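Local structure of 450aa long hypothetical fmu protein (Pyrococcus horikoshii, 2YXL) at residues 262-267 against 286-291; 333-338 against 384-389. The protein probably methylates RNA at carbon 5 of cytosine, using S-adenosyl-L-methionine as the methyl donor. All coordinates share one frame; numbering follows the deposited sequence.

Contact 1 of 2, residues 262-267 against 286-291; sequences TVVDLA and KIYAFD. With SFG (sinefungin), chain B.
V264 and F290 meet on one face of two parallel strands, 262-265 and 286-290, joined through helix 272-280 into a beta-alpha-beta unit of a class I, Rossmann-like methyltransferase domain. The pair is a worked example of packing and binding combined: here the side chains of V264, L266 and F290 interdigitate, and A267 and D291, at the C-terminal ends of the two segments, bind sinefungin. V264 is the fork. Its CG2 rests 4.2 Å from CB of Y288, and its CG1, set anti to the backbone N (chi1 174°), reaches the edge of the F290 ring, 4.1 Å from CE1. That ring is the larger bump: its CD1 side fits the hollow between V264 and L266, whose CD1 comes obliquely to within 4.1 Å of CD1 of F290. Farther back, T262 OG1 stands at the edge of the Y288 ring, 4.2 Å from CE1.

On the opposite face V263 packs against I287, CB of V263 and CG1 of I287 lying 4.3 Å apart, and next along the strands D265 stands beside the small A289. Helix 272-280 packs on this side, with T274 touching both D265 and I287.

Four backbone bonds alternate across the pair, beginning with V263 N to K286 O, 2.8 Å and nearly straight at 176°; the strand axes are inclined at 16°. Where the strands end, the backbone turns to the bound sinefungin: O of A267 accepts a bond from the alpha-amino N of the ligand. D291 grips the ribose with both carboxylate oxygens, and each oxygen has a second partner in the backbone, OD1 in N of A269 and OD2 in N of D293. OD1 of D291 takes O3' of sinefungin at 2.8 Å, and OD2 of D291 takes O2' of the same ribose at 2.8 Å.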
ATOM      1  N   THR A 262      -2.554  27.520  10.357  1.00 37.58           N
ATOM      2  CA  THR A 262      -3.641  26.572  10.565  1.00 37.41           C
ATOM      3  C   THR A 262      -3.807  25.711   9.311  1.00 37.25           C
ATOM      4  O   THR A 262      -4.091  26.218   8.221  1.00 37.24           O
ATOM      5  CB  THR A 262      -4.965  27.264  11.017  1.00 37.46           C
ATOM      6  OG1 THR A 262      -6.083  26.402  10.762  1.00 37.57           O
ATOM      7  CG2 THR A 262      -5.175  28.596  10.303  1.00 37.41           C
ATOM      8  N   VAL A 263      -3.594  24.410   9.478  1.00 37.01           N
ATOM      9  CA  VAL A 263      -3.561  23.470   8.365  1.00 36.85           C
ATOM     10  C   VAL A 263      -4.660  22.417   8.508  1.00 36.85           C
ATOM     11  O   VAL A 263      -5.033  22.041   9.621  1.00 36.70           O
ATOM     12  CB  VAL A 263      -2.157  22.796   8.244  1.00 36.86           C
ATOM     13  CG1 VAL A 263      -2.142  21.697   7.183  1.00 36.31           C
ATOM     14  CG2 VAL A 263      -1.093  23.841   7.934  1.00 36.70           C
ATOM     15  N   VAL A 264      -5.183  21.962   7.372  1.00 36.96           N
ATOM     16  CA  VAL A 264      -6.173  20.887   7.350  1.00 37.20           C
ATOM     17  C   VAL A 264      -5.660  19.691   6.545  1.00 37.32           C
ATOM     18  O   VAL A 264      -5.174  19.848   5.425  1.00 37.31           O
ATOM     19  CB  VAL A 264      -7.529  21.371   6.776  1.00 37.13           C
ATOM     20  CG1 VAL A 264      -8.502  20.207   6.621  1.00 37.29           C
ATOM     21  CG2 VAL A 264      -8.132  22.448   7.666  1.00 37.15           C
ATOM     22  N   ASP A 265      -5.749  18.504   7.144  1.00 37.56           N
ATOM     23  CA  ASP A 265      -5.511  17.245   6.442  1.00 37.67           C
ATOM     24  C   ASP A 265      -6.867  16.564   6.303  1.00 37.80           C
ATOM     25  O   ASP A 265      -7.375  15.966   7.254  1.00 37.81           O
ATOM     26  CB  ASP A 265      -4.525  16.364   7.219  1.00 37.61           C
ATOM     27  CG  ASP A 265      -3.977  15.202   6.388  1.00 37.59           C
ATOM     28  OD1 ASP A 265      -4.711  14.637   5.545  1.00 37.23           O
ATOM     29  OD2 ASP A 265      -2.799  14.843   6.594  1.00 37.84           O
ATOM     30  N   LEU A 266      -7.447  16.668   5.112  1.00 38.09           N
ATOM     31  CA  LEU A 266      -8.858  16.333   4.896  1.00 38.44           C
ATOM     32  C   LEU A 266      -9.148  14.828   4.907  1.00 38.53           C
ATOM     33  O   LEU A 266     -10.254  14.411   5.249  1.00 38.51           O
ATOM     34  CB  LEU A 266      -9.357  16.989   3.605  1.00 38.32           C
ATOM     35  CG  LEU A 266     -10.810  17.460   3.519  1.00 38.88           C
ATOM     36  CD1 LEU A 266     -11.244  18.288   4.734  1.00 38.99           C
ATOM     37  CD2 LEU A 266     -11.013  18.249   2.238  1.00 38.73           C
ATOM     38  N   ALA A 267      -8.154  14.028   4.533  1.00 38.76           N
ATOM     39  CA  ALA A 267      -8.201  12.572   4.688  1.00 38.96           C
ATOM     40  C   ALA A 267      -6.854  12.139   5.266  1.00 39.22           C
ATOM     41  O   ALA A 267      -5.865  12.010   4.540  1.00 39.29           O
ATOM     42  CB  ALA A 267      -8.476  11.897   3.356  1.00 38.81           C
ATOM     43  N   LYS A 286      -1.711  24.592  14.212  1.00 30.66           N
ATOM     44  CA  LYS A 286      -2.856  23.700  14.390  1.00 30.10           C
ATOM     45  C   LYS A 286      -3.132  22.857  13.143  1.00 29.69           C
ATOM     46  O   LYS A 286      -3.108  23.366  12.020  1.00 29.59           O
ATOM     47  CB  LYS A 286      -4.102  24.510  14.772  1.00 30.09           C
ATOM     48  CG  LYS A 286      -5.187  23.707  15.489  1.00 30.07           C
ATOM     49  CD  LYS A 286      -6.209  24.613  16.171  1.00 30.08           C
ATOM     50  CE  LYS A 286      -5.658  25.218  17.460  1.00 30.13           C
ATOM     51  NZ  LYS A 286      -6.612  26.169  18.089  1.00 29.89           N
ATOM     52  N   ILE A 287      -3.383  21.566  13.350  1.00 29.22           N
ATOM     53  CA  ILE A 287      -3.772  20.667  12.264  1.00 28.82           C
ATOM     54  C   ILE A 287      -5.104  19.985  12.573  1.00 28.62           C
ATOM     55  O   ILE A 287      -5.232  19.273  13.571  1.00 28.53           O
ATOM     56  CB  ILE A 287      -2.693  19.587  11.964  1.00 28.85           C
ATOM     57  CG1 ILE A 287      -1.342  20.233  11.637  1.00 28.74           C
ATOM     58  CG2 ILE A 287      -3.149  18.670  10.820  1.00 28.59           C
ATOM     59  CD1 ILE A 287      -0.167  19.275  11.685  1.00 28.74           C
ATOM     60  N   TYR A 288      -6.089  20.216  11.709  1.00 28.38           N
ATOM     61  CA  TYR A 288      -7.360  19.504  11.780  1.00 28.19           C
ATOM     62  C   TYR A 288      -7.276  18.256  10.906  1.00 28.07           C
ATOM     63  O   TYR A 288      -7.070  18.350   9.692  1.00 28.00           O
ATOM     64  CB  TYR A 288      -8.523  20.401  11.338  1.00 28.18           C
ATOM     65  CG  TYR A 288      -8.826  21.552  12.280  1.00 28.18           C
ATOM     66  CD1 TYR A 288      -8.426  22.852  11.973  1.00 28.16           C
ATOM     67  CD2 TYR A 288      -9.518  21.340  13.475  1.00 28.15           C
ATOM     68  CE1 TYR A 288      -8.704  23.914  12.833  1.00 28.21           C
ATOM     69  CE2 TYR A 288      -9.801  22.396  14.341  1.00 28.10           C
ATOM     70  CZ  TYR A 288      -9.391  23.678  14.012  1.00 28.13           C
ATOM     71  OH  TYR A 288      -9.666  24.724  14.863  1.00 28.09           O
ATOM     72  N   ALA A 289      -7.431  17.091  11.533  1.00 27.97           N
ATOM     73  CA  ALA A 289      -7.287  15.808  10.848  1.00 27.88           C
ATOM     74  C   ALA A 289      -8.605  15.036  10.766  1.00 27.87           C
ATOM     75  O   ALA A 289      -9.102  14.524  11.770  1.00 27.80           O
ATOM     76  CB  ALA A 289      -6.209  14.968  11.525  1.00 27.86           C
ATOM     77  N   PHE A 290      -9.155  14.956   9.556  1.00 27.93           N
ATOM     78  CA  PHE A 290     -10.436  14.295   9.311  1.00 28.03           C
ATOM     79  C   PHE A 290     -10.261  12.884   8.763  1.00 28.18           C
ATOM     80  O   PHE A 290      -9.420  12.651   7.892  1.00 28.18           O
ATOM     81  CB  PHE A 290     -11.277  15.111   8.325  1.00 28.00           C
ATOM     82  CG  PHE A 290     -11.741  16.435   8.862  1.00 28.01           C
ATOM     83  CD1 PHE A 290     -10.951  17.575   8.725  1.00 27.97           C
ATOM     84  CD2 PHE A 290     -12.975  16.549   9.494  1.00 28.00           C
ATOM     85  CE1 PHE A 290     -11.378  18.805   9.218  1.00 27.97           C
ATOM     86  CE2 PHE A 290     -13.413  17.776   9.990  1.00 27.95           C
ATOM     87  CZ  PHE A 290     -12.612  18.905   9.851  1.00 27.90           C
ATOM     88  N   ASP A 291     -11.062  11.952   9.278  1.00 28.38           N
ATOM     89  CA  ASP A 291     -11.158  10.595   8.731  1.00 28.61           C
ATOM     90  C   ASP A 291     -12.419   9.878   9.217  1.00 28.82           C
ATOM     91  O   ASP A 291     -12.732   9.897  10.410  1.00 28.81           O
ATOM     92  CB  ASP A 291      -9.914   9.766   9.066  1.00 28.54           C
ATOM     93  CG  ASP A 291      -9.690   8.633   8.082  1.00 28.53           C
ATOM     94  OD1 ASP A 291      -8.744   8.737   7.274  1.00 28.49           O
ATOM     95  OD2 ASP A 291     -10.460   7.646   8.107  1.00 28.41           O
TER
HETATM   96  N   SFG B5748      -3.225  10.776   4.105  1.00 75.25           N
HETATM   97  CA  SFG B5748      -3.147   9.473   4.790  1.00 75.30           C
HETATM   98  C   SFG B5748      -1.695   9.191   5.227  1.00 75.22           C
HETATM   99  O   SFG B5748      -1.526   8.395   6.175  1.00 75.22           O
HETATM  100  OXT SFG B5748      -0.781   9.784   4.615  1.00 75.15           O
HETATM  101  CB  SFG B5748      -3.690   8.357   3.876  1.00 75.33           C
HETATM  102  CG  SFG B5748      -5.192   8.550   3.596  1.00 75.63           C
HETATM  103  CD  SFG B5748      -5.797   7.411   2.759  1.00 76.08           C
HETATM  104  NE  SFG B5748      -5.156   7.403   1.437  1.00 76.02           N
HETATM  105  C5' SFG B5748      -7.315   7.589   2.533  1.00 77.17           C
HETATM  106  C4' SFG B5748      -8.136   7.821   3.827  1.00 77.98           C
HETATM  107  O4' SFG B5748      -9.294   8.594   3.431  1.00 78.53           O
HETATM  108  C3' SFG B5748      -8.698   6.534   4.459  1.00 78.30           C
HETATM  109  O3' SFG B5748      -8.210   6.429   5.803  1.00 77.81           O
HETATM  110  C2' SFG B5748     -10.221   6.736   4.449  1.00 78.74           C
HETATM  111  O2' SFG B5748     -10.817   6.267   5.665  1.00 78.56           O
HETATM  112  C1' SFG B5748     -10.327   8.255   4.377  1.00 79.37           C
HETATM  113  N9  SFG B5748     -11.626   8.769   3.853  1.00 79.66           N
HETATM  114  C8  SFG B5748     -12.295   8.313   2.791  1.00 79.80           C
HETATM  115  N7  SFG B5748     -13.407   9.029   2.620  1.00 79.87           N
HETATM  116  C5  SFG B5748     -13.449   9.950   3.579  1.00 79.96           C
HETATM  117  C6  SFG B5748     -14.348  10.961   3.909  1.00 79.83           C
HETATM  118  N6  SFG B5748     -15.450  11.154   3.187  1.00 79.71           N
HETATM  119  N1  SFG B5748     -14.088  11.743   4.972  1.00 79.73           N
HETATM  120  C2  SFG B5748     -12.993  11.560   5.699  1.00 79.81           C
HETATM  121  N3  SFG B5748     -12.117  10.604   5.410  1.00 79.86           N
HETATM  122  C4  SFG B5748     -12.316   9.788   4.360  1.00 79.86           C

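Contact 2 of 2, residues 333-338 against 384-389; sequences KVLLDA and RLLYTT. With SFG (sinefungin), chain B.
The ring of Y387 meets L336 edge-on: L336 CD2 lies in the ring plane, 4.0 Å from CD1 of Y387, while the methyl CB of A338 approaches CE1 of Y387 obliquely at 3.8 Å. L372 of helix 361-376 touches the Y387 side chain as well, and OH of Y387 bonds to O of E396. The other flat group, the carboxylate of D337, is held at both oxygens. T388 OG1 donates to D337 OD1 at 2.8 Å, arriving on the anti side and 27° out of the carboxylate plane, whereas OD2 of D337 accepts the alpha-amino N of sinefungin at 2.7 Å and also forms a salt bridge with K273. Having CG anti to the backbone N (chi1 -176°) puts the carboxylate where OD1 meets T388 OG1 and OD2 meets the ligand N.

Strands 333-337 and 384-389 run parallel in the central sheet of the methyltransferase domain. Behind the acid, leucines pair alongside one another: L335 CD1 lies 3.8 Å from L386 CD2, on the face lined by helix 246-255. On the face of Y387, V334 CG1 packs against CG of L385. Backbone bonds continue to the tip, the last from A338 N to T388 O.

An alanine in place of D337 would probably leave the ligand's alpha-amino group and K273 without their shared anion, and T388 OG1 without its acceptor. The chemistry implies second-shell positioning: T388 holds OD1 of D337, while OD2 faces the alpha-amino N of sinefungin and NZ of K273, whose positive charge it probably helps to balance.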
ATOM      1  N   LYS A 333      -3.501  26.471   4.602  1.00 24.99           N
ATOM      2  CA  LYS A 333      -3.303  25.473   3.560  1.00 25.23           C
ATOM      3  C   LYS A 333      -3.941  24.144   3.933  1.00 25.42           C
ATOM      4  O   LYS A 333      -3.973  23.763   5.103  1.00 25.35           O
ATOM      5  CB  LYS A 333      -1.819  25.293   3.217  1.00 25.20           C
ATOM      6  CG  LYS A 333      -0.874  25.275   4.403  1.00 25.14           C
ATOM      7  CD  LYS A 333       0.579  25.242   3.957  1.00 25.35           C
ATOM      8  CE  LYS A 333       1.068  26.585   3.417  1.00 25.71           C
ATOM      9  NZ  LYS A 333       0.850  26.710   1.947  1.00 25.97           N
ATOM     10  N   VAL A 334      -4.460  23.454   2.923  1.00 25.79           N
ATOM     11  CA  VAL A 334      -5.101  22.160   3.113  1.00 26.21           C
ATOM     12  C   VAL A 334      -4.442  21.089   2.248  1.00 26.55           C
ATOM     13  O   VAL A 334      -4.112  21.324   1.083  1.00 26.59           O
ATOM     14  CB  VAL A 334      -6.641  22.222   2.851  1.00 26.26           C
ATOM     15  CG1 VAL A 334      -6.943  22.786   1.475  1.00 26.40           C
ATOM     16  CG2 VAL A 334      -7.297  20.849   3.022  1.00 25.96           C
ATOM     17  N   LEU A 335      -4.242  19.919   2.846  1.00 26.99           N
ATOM     18  CA  LEU A 335      -3.796  18.746   2.120  1.00 27.43           C
ATOM     19  C   LEU A 335      -4.971  17.801   1.921  1.00 27.84           C
ATOM     20  O   LEU A 335      -5.633  17.400   2.884  1.00 27.85           O
ATOM     21  CB  LEU A 335      -2.664  18.038   2.875  1.00 27.38           C
ATOM     22  CG  LEU A 335      -2.265  16.630   2.415  1.00 27.55           C
ATOM     23  CD1 LEU A 335      -1.552  16.658   1.070  1.00 27.28           C
ATOM     24  CD2 LEU A 335      -1.409  15.949   3.468  1.00 27.52           C
ATOM     25  N   LEU A 336      -5.238  17.468   0.663  1.00 28.44           N
ATOM     26  CA  LEU A 336      -6.190  16.419   0.346  1.00 28.99           C
ATOM     27  C   LEU A 336      -5.455  15.233  -0.273  1.00 29.55           C
ATOM     28  O   LEU A 336      -5.281  15.149  -1.494  1.00 29.59           O
ATOM     29  CB  LEU A 336      -7.323  16.932  -0.558  1.00 28.97           C
ATOM     30  CG  LEU A 336      -8.426  15.959  -1.011  1.00 28.76           C
ATOM     31  CD1 LEU A 336      -9.002  15.132   0.140  1.00 28.84           C
ATOM     32  CD2 LEU A 336      -9.538  16.707  -1.736  1.00 28.89           C
ATOM     33  N   ASP A 337      -4.996  14.334   0.592  1.00 30.24           N
ATOM     34  CA  ASP A 337      -4.445  13.066   0.152  1.00 30.91           C
ATOM     35  C   ASP A 337      -5.633  12.128   0.008  1.00 31.13           C
ATOM     36  O   ASP A 337      -5.957  11.355   0.914  1.00 31.00           O
ATOM     37  CB  ASP A 337      -3.408  12.536   1.147  1.00 31.01           C
ATOM     38  CG  ASP A 337      -2.750  11.253   0.675  1.00 32.19           C
ATOM     39  OD1 ASP A 337      -2.442  11.136  -0.533  1.00 33.19           O
ATOM     40  OD2 ASP A 337      -2.532  10.355   1.517  1.00 33.54           O
ATOM     41  N   ALA A 338      -6.276  12.227  -1.151  1.00 31.70           N
ATOM     42  CA  ALA A 338      -7.612  11.682  -1.374  1.00 32.29           C
ATOM     43  C   ALA A 338      -7.667  10.165  -1.330  1.00 32.75           C
ATOM     44  O   ALA A 338      -6.745   9.500  -1.800  1.00 33.03           O
ATOM     45  CB  ALA A 338      -8.164  12.190  -2.700  1.00 32.18           C
ATOM     46  N   ARG A 384      -3.207  27.787   0.074  1.00 25.23           N
ATOM     47  CA  ARG A 384      -2.843  26.775  -0.922  1.00 25.16           C
ATOM     48  C   ARG A 384      -3.500  25.418  -0.669  1.00 25.22           C
ATOM     49  O   ARG A 384      -3.699  25.010   0.474  1.00 25.09           O
ATOM     50  CB  ARG A 384      -1.322  26.607  -1.005  1.00 25.09           C
ATOM     51  CG  ARG A 384      -0.604  27.739  -1.728  1.00 25.04           C
ATOM     52  CD  ARG A 384       0.841  27.389  -2.022  1.00 24.81           C
ATOM     53  NE  ARG A 384       1.524  28.450  -2.761  1.00 24.48           N
ATOM     54  CZ  ARG A 384       2.745  28.344  -3.280  1.00 24.49           C
ATOM     55  NH1 ARG A 384       3.435  27.218  -3.152  1.00 25.12           N
ATOM     56  NH2 ARG A 384       3.277  29.366  -3.934  1.00 24.17           N
ATOM     57  N   LEU A 385      -3.827  24.727  -1.758  1.00 25.32           N
ATOM     58  CA  LEU A 385      -4.425  23.404  -1.705  1.00 25.69           C
ATOM     59  C   LEU A 385      -3.518  22.428  -2.447  1.00 26.03           C
ATOM     60  O   LEU A 385      -3.136  22.681  -3.592  1.00 26.14           O
ATOM     61  CB  LEU A 385      -5.809  23.425  -2.371  1.00 25.54           C
ATOM     62  CG  LEU A 385      -6.884  22.362  -2.077  1.00 25.25           C
ATOM     63  CD1 LEU A 385      -8.037  22.506  -3.056  1.00 24.95           C
ATOM     64  CD2 LEU A 385      -6.371  20.935  -2.106  1.00 24.40           C
ATOM     65  N   LEU A 386      -3.165  21.322  -1.799  1.00 26.37           N
ATOM     66  CA  LEU A 386      -2.479  20.238  -2.495  1.00 26.81           C
ATOM     67  C   LEU A 386      -3.369  19.012  -2.583  1.00 27.02           C
ATOM     68  O   LEU A 386      -3.880  18.523  -1.574  1.00 26.96           O
ATOM     69  CB  LEU A 386      -1.134  19.884  -1.846  1.00 26.80           C
ATOM     70  CG  LEU A 386      -0.394  18.671  -2.440  1.00 27.16           C
ATOM     71  CD1 LEU A 386       0.126  18.921  -3.859  1.00 26.93           C
ATOM     72  CD2 LEU A 386       0.739  18.232  -1.528  1.00 27.09           C
ATOM     73  N   TYR A 387      -3.555  18.540  -3.809  1.00 27.41           N
ATOM     74  CA  TYR A 387      -4.309  17.332  -4.067  1.00 28.04           C
ATOM     75  C   TYR A 387      -3.335  16.228  -4.471  1.00 28.54           C
ATOM     76  O   TYR A 387      -2.521  16.407  -5.382  1.00 28.55           O
ATOM     77  CB  TYR A 387      -5.343  17.593  -5.165  1.00 27.90           C
ATOM     78  CG  TYR A 387      -6.129  16.382  -5.611  1.00 27.51           C
ATOM     79  CD1 TYR A 387      -7.264  15.963  -4.913  1.00 27.43           C
ATOM     80  CD2 TYR A 387      -5.756  15.671  -6.750  1.00 27.31           C
ATOM     81  CE1 TYR A 387      -8.004  14.857  -5.333  1.00 27.07           C
ATOM     82  CE2 TYR A 387      -6.487  14.562  -7.178  1.00 27.54           C
ATOM     83  CZ  TYR A 387      -7.607  14.164  -6.465  1.00 27.43           C
ATOM     84  OH  TYR A 387      -8.318  13.064  -6.886  1.00 27.82           O
ATOM     85  N   THR A 388      -3.405  15.102  -3.770  1.00 29.21           N
ATOM     86  CA  THR A 388      -2.583  13.943  -4.102  1.00 30.00           C
ATOM     87  C   THR A 388      -3.400  12.669  -4.051  1.00 30.76           C
ATOM     88  O   THR A 388      -4.326  12.546  -3.248  1.00 30.95           O
ATOM     89  CB  THR A 388      -1.361  13.760  -3.153  1.00 29.77           C
ATOM     90  OG1 THR A 388      -1.808  13.588  -1.803  1.00 29.74           O
ATOM     91  CG2 THR A 388      -0.404  14.932  -3.233  1.00 29.30           C
ATOM     92  N   THR A 389      -3.056  11.740  -4.938  1.00 31.74           N
ATOM     93  CA  THR A 389      -3.495  10.353  -4.851  1.00 32.76           C
ATOM     94  C   THR A 389      -2.279   9.453  -5.063  1.00 33.26           C
ATOM     95  O   THR A 389      -1.251   9.892  -5.592  1.00 33.27           O
ATOM     96  CB  THR A 389      -4.549   9.991  -5.926  1.00 32.92           C
ATOM     97  OG1 THR A 389      -3.912   9.875  -7.206  1.00 33.50           O
ATOM     98  CG2 THR A 389      -5.673  11.031  -5.993  1.00 33.09           C
TER
HETATM   99  N   SFG B5748      -3.225  10.776   4.105  1.00 75.25           N
HETATM  100  CA  SFG B5748      -3.147   9.473   4.790  1.00 75.30           C
HETATM  101  C   SFG B5748      -1.695   9.191   5.227  1.00 75.22           C
HETATM  102  O   SFG B5748      -1.526   8.395   6.175  1.00 75.22           O
HETATM  103  OXT SFG B5748      -0.781   9.784   4.615  1.00 75.15           O
HETATM  104  CB  SFG B5748      -3.690   8.357   3.876  1.00 75.33           C
HETATM  105  CG  SFG B5748      -5.192   8.550   3.596  1.00 75.63           C
HETATM  106  CD  SFG B5748      -5.797   7.411   2.759  1.00 76.08           C
HETATM  107  NE  SFG B5748      -5.156   7.403   1.437  1.00 76.02           N
HETATM  108  C5' SFG B5748      -7.315   7.589   2.533  1.00 77.17           C
HETATM  109  C4' SFG B5748      -8.136   7.821   3.827  1.00 77.98           C
HETATM  110  O4' SFG B5748      -9.294   8.594   3.431  1.00 78.53           O
HETATM  111  C3' SFG B5748      -8.698   6.534   4.459  1.00 78.30           C
HETATM  112  O3' SFG B5748      -8.210   6.429   5.803  1.00 77.81           O
HETATM  113  C2' SFG B5748     -10.221   6.736   4.449  1.00 78.74           C
HETATM  114  O2' SFG B5748     -10.817   6.267   5.665  1.00 78.56           O
HETATM  115  C1' SFG B5748     -10.327   8.255   4.377  1.00 79.37           C
HETATM  116  N9  SFG B5748     -11.626   8.769   3.853  1.00 79.66           N
HETATM  117  C8  SFG B5748     -12.295   8.313   2.791  1.00 79.80           C
HETATM  118  N7  SFG B5748     -13.407   9.029   2.620  1.00 79.87           N
HETATM  119  C5  SFG B5748     -13.449   9.950   3.579  1.00 79.96           C
HETATM  120  C6  SFG B5748     -14.348  10.961   3.909  1.00 79.83           C
HETATM  121  N6  SFG B5748     -15.450  11.154   3.187  1.00 79.71           N
HETATM  122  N1  SFG B5748     -14.088  11.743   4.972  1.00 79.73           N
HETATM  123  C2  SFG B5748     -12.993  11.560   5.699  1.00 79.81           C
HETATM  124  N3  SFG B5748     -12.117  10.604   5.410  1.00 79.86           N
HETATM  125  C4  SFG B5748     -12.316   9.788   4.360  1.00 79.86           C

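From the N terminus, the chain passes the helical region and the small antiparallel sheet before entering strand 262-265. Contact 1 closes first, over a short crossover through helix 272-280. Strand 312-315 then extends the sheet beyond 286-290, and the chain returns to strand 331-337 on the other side of 262-265. Contact 2 closes later, over a longer excursion that includes helix 361-376. The two loops follow in series, neither enclosing nor crossing the other. Spatially they are adjoining, with centres about 10 Å apart: V264 and L266 bond through their backbones to L335, making four neighbouring strands continuous, with one sinefungin at their C-terminal ends.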